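Side-chain contact in cytochrome P450 monooxygenase (Rhodococcus sp. ECU0066, PDB 6KBH), which probably works as a self-sufficient monooxygenase, passing electrons through its own FMN and 2Fe-2S cluster to a cysteine-ligated heme: residues A318-L323 and L398-I403. Residues are numbered along the deposited sequence; the frame is centred on the assembly and turned at random.
Sequences AVEECL and LARMEI. With HEM (protoporphyrin IX containing Fe), chain C.
Arg-400 lays one edge of its guanidinium against the carboxylate of Glu-320, using two nitrogens side-on, one for each oxygen. Arg-400 NE meets Glu-320 OE2 from the syn side but well out of the carboxylate plane, at 2.5 Å, too short to interpret closely at this resolution, and Arg-400 NH2 donates to Glu-320 OE1 at 3.1 Å. The salt bridge is far from coplanar: the two flat groups are 58° apart, and NH2 approaches OE1 from above the carboxylate plane. The glutamate's bend at chi2 (-70°) turns its carboxylate toward the arginine, which runs extended from CG to NE; the side chains cross at about a right angle. Both charges have second partners: His-383 NE2 hydrogen-bonds Glu-320 OE1, and Arg-400 NH1 forms a salt bridge with Asp-730 of the ferredoxin-like 2Fe-2S region, tying helix 396-413 to that part. A leucine in place of Arg-400 would probably leave the buried Glu-320 carboxylate without its cationic mate and Asp-730 without this link to the heme domain.

Beside the ion pair the contact is apolar. Val-319 CG1 lies 3.6 Å from Ile-403 CG2, the methyl that chi1 (-60°) sets anti to its own backbone N, where the two segments come nearest, 6.8 Å between the CA atoms of Val-319 and Ile-403. Ala-399 CB turns to one heme vinyl, 3.7 Å from HEM CBB. Helix 315-325 and helix 396-413, which follows the heme-ligating Cys-393, correspond to the K and L helices of the P450 fold; the former carries, on another face, the ExxR pair Glu-321 and Arg-324, with Arg-377 also salt-bridged to Glu-321. Helix 284-300 packs against both through Cys-322 and Ile-403.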
loop_
_atom_site.group_PDB
_atom_site.type_symbol
_atom_site.label_atom_id
_atom_site.label_comp_id
_atom_site.label_asym_id
_atom_site.label_seq_id
_atom_site.Cartn_x
_atom_site.Cartn_y
_atom_site.Cartn_z
ATOM N N ALA A 318 -4.918 -7.987 3.287
ATOM C CA ALA A 318 -4.678 -9.277 3.924
ATOM C C ALA A 318 -3.204 -9.648 3.859
ATOM O O ALA A 318 -2.579 -9.946 4.884
ATOM C CB ALA A 318 -5.531 -10.365 3.269
ATOM N N VAL A 319 -2.627 -9.616 2.655
ATOM C CA VAL A 319 -1.224 -9.970 2.504
ATOM C C VAL A 319 -0.322 -8.981 3.225
ATOM O O VAL A 319 0.821 -9.315 3.546
ATOM C CB VAL A 319 -0.853 -10.085 1.009
ATOM C CG1 VAL A 319 -1.921 -10.868 0.254
ATOM C CG2 VAL A 319 -0.645 -8.717 0.393
ATOM N N GLU A 320 -0.813 -7.775 3.519
ATOM C CA GLU A 320 -0.032 -6.837 4.316
ATOM C C GLU A 320 -0.046 -7.217 5.793
ATOM O O GLU A 320 0.978 -7.098 6.478
ATOM C CB GLU A 320 -0.556 -5.412 4.127
ATOM C CG GLU A 320 -0.312 -4.848 2.739
ATOM C CD GLU A 320 1.158 -4.564 2.472
ATOM O OE1 GLU A 320 1.817 -3.952 3.337
ATOM O OE2 GLU A 320 1.656 -4.963 1.398
ATOM N N GLU A 321 -1.193 -7.674 6.301
ATOM C CA GLU A 321 -1.246 -8.113 7.690
ATOM C C GLU A 321 -0.414 -9.372 7.896
ATOM O O GLU A 321 0.216 -9.543 8.947
ATOM C CB GLU A 321 -2.695 -8.346 8.116
ATOM C CG GLU A 321 -2.882 -8.806 9.566
ATOM C CD GLU A 321 -2.571 -7.729 10.596
ATOM O OE1 GLU A 321 -2.093 -6.640 10.217
ATOM O OE2 GLU A 321 -2.833 -7.966 11.795
ATOM N N CYS A 322 -0.401 -10.263 6.904
ATOM C CA CYS A 322 0.468 -11.431 6.977
ATOM C C CYS A 322 1.934 -11.021 7.011
ATOM O O CYS A 322 2.719 -11.565 7.797
ATOM C CB CYS A 322 0.199 -12.362 5.796
ATOM S SG CYS A 322 -1.424 -13.153 5.820
ATOM N N LEU A 323 2.320 -10.052 6.172
ATOM C CA LEU A 323 3.706 -9.592 6.158
ATOM C C LEU A 323 4.096 -8.940 7.477
ATOM O O LEU A 323 5.253 -9.045 7.900
ATOM C CB LEU A 323 3.928 -8.624 4.997
ATOM C CG LEU A 323 3.885 -9.270 3.612
ATOM C CD1 LEU A 323 3.701 -8.219 2.517
ATOM C CD2 LEU A 323 5.124 -10.123 3.359
ATOM N N LEU A 398 6.542 -5.851 -6.399
ATOM C CA LEU A 398 6.607 -7.105 -7.139
ATOM C C LEU A 398 6.229 -8.275 -6.242
ATOM O O LEU A 398 5.475 -9.166 -6.653
ATOM C CB LEU A 398 8.003 -7.300 -7.729
ATOM C CG LEU A 398 8.250 -8.626 -8.454
ATOM C CD1 LEU A 398 7.206 -8.853 -9.538
ATOM C CD2 LEU A 398 9.653 -8.670 -9.039
ATOM N N ALA A 399 6.733 -8.281 -5.005
ATOM C CA ALA A 399 6.351 -9.320 -4.055
ATOM C C ALA A 399 4.910 -9.143 -3.593
ATOM O O ALA A 399 4.196 -10.129 -3.380
ATOM C CB ALA A 399 7.304 -9.317 -2.859
ATOM N N ARG A 400 4.465 -7.896 -3.428
ATOM C CA ARG A 400 3.078 -7.649 -3.041
ATOM C C ARG A 400 2.115 -8.166 -4.102
ATOM O O ARG A 400 1.113 -8.818 -3.783
ATOM C CB ARG A 400 2.859 -6.158 -2.800
ATOM C CG ARG A 400 3.183 -5.690 -1.402
ATOM C CD ARG A 400 3.275 -4.178 -1.356
ATOM N NE ARG A 400 3.291 -3.675 0.010
ATOM C CZ ARG A 400 3.634 -2.435 0.344
ATOM N NH1 ARG A 400 3.992 -1.569 -0.596
ATOM N NH2 ARG A 400 3.618 -2.059 1.617
ATOM N N MET A 401 2.395 -7.866 -5.372
ATOM C CA MET A 401 1.580 -8.395 -6.461
ATOM C C MET A 401 1.611 -9.917 -6.465
ATOM O O MET A 401 0.567 -10.578 -6.547
ATOM C CB MET A 401 2.081 -7.844 -7.798
ATOM C CG MET A 401 1.564 -8.601 -9.005
ATOM S SD MET A 401 2.459 -8.272 -10.534
ATOM C CE MET A 401 1.881 -6.617 -10.902
ATOM N N GLU A 402 2.811 -10.484 -6.358
ATOM C CA GLU A 402 2.995 -11.929 -6.419
ATOM C C GLU A 402 2.163 -12.649 -5.364
ATOM O O GLU A 402 1.475 -13.634 -5.660
ATOM C CB GLU A 402 4.470 -12.231 -6.220
ATOM C CG GLU A 402 5.028 -13.268 -7.114
ATOM C CD GLU A 402 6.525 -13.218 -7.110
ATOM O OE1 GLU A 402 7.095 -12.192 -6.684
ATOM O OE2 GLU A 402 7.135 -14.223 -7.486
ATOM N N ILE A 403 2.232 -12.178 -4.119
ATOM C CA ILE A 403 1.461 -12.796 -3.046
ATOM C C ILE A 403 -0.027 -12.658 -3.320
ATOM O O ILE A 403 -0.797 -13.617 -3.174
ATOM C CB ILE A 403 1.837 -12.178 -1.689
ATOM C CG1 ILE A 403 3.318 -12.386 -1.390
ATOM C CG2 ILE A 403 0.999 -12.795 -0.588
ATOM C CD1 ILE A 403 3.686 -13.818 -1.187
HETATM C CHA HEM C . 16.348 -4.765 0.135
HETATM C CHB HEM C . 12.871 -7.649 2.378
HETATM C CHC HEM C . 11.167 -9.356 -2.333
HETATM C CHD HEM C . 14.625 -6.481 -4.521
HETATM C C1A HEM C . 15.414 -5.528 0.965
HETATM C C2A HEM C . 15.629 -5.280 2.395
HETATM C C3A HEM C . 14.663 -6.075 3.018
HETATM C C4A HEM C . 13.952 -6.741 1.895
HETATM C CMA HEM C . 14.423 -6.214 4.488
HETATM C CAA HEM C . 16.620 -4.373 3.057
HETATM C CBA HEM C . 16.041 -3.106 3.603
HETATM C CGA HEM C . 16.954 -2.026 4.077
HETATM O O1A HEM C . 18.109 -2.496 4.254
HETATM O O2A HEM C . 16.315 -0.942 4.171
HETATM C C1B HEM C . 12.080 -8.393 1.347
HETATM C C2B HEM C . 10.928 -9.360 1.652
HETATM C C3B HEM C . 10.398 -9.887 0.172
HETATM C C4B HEM C . 11.285 -9.191 -0.843
HETATM C CMB HEM C . 10.409 -9.743 2.995
HETATM C CAB HEM C . 9.302 -10.854 -0.118
HETATM C CBB HEM C . 7.969 -10.608 0.500
HETATM C C1C HEM C . 12.139 -8.557 -3.133
HETATM C C2C HEM C . 11.927 -8.811 -4.534
HETATM C C3C HEM C . 12.873 -8.032 -5.162
HETATM C C4C HEM C . 13.564 -7.374 -4.063
HETATM C CMC HEM C . 10.912 -9.707 -5.163
HETATM C CAC HEM C . 13.086 -7.897 -6.638
HETATM C CBC HEM C . 14.278 -8.500 -7.291
HETATM C C1D HEM C . 15.261 -5.877 -3.344
HETATM C C2D HEM C . 16.369 -4.937 -3.717
HETATM C C3D HEM C . 16.917 -4.394 -2.258
HETATM C C4D HEM C . 16.038 -5.103 -1.268
HETATM C CMD HEM C . 16.839 -4.600 -5.089
HETATM C CAD HEM C . 18.013 -3.420 -2.012
HETATM C CBD HEM C . 17.656 -1.984 -2.220
HETATM C CGD HEM C . 18.545 -0.970 -1.598
HETATM O O1D HEM C . 19.224 -1.542 -0.713
HETATM O O2D HEM C . 18.360 0.161 -2.115
HETATM N NA HEM C . 14.393 -6.426 0.631
HETATM N NB HEM C . 12.251 -8.233 -0.137
HETATM N NC HEM C . 13.145 -7.673 -2.816
HETATM N ND HEM C . 14.934 -6.028 -1.854
HETATM FE FE HEM C . 13.667 -7.268 -0.977
#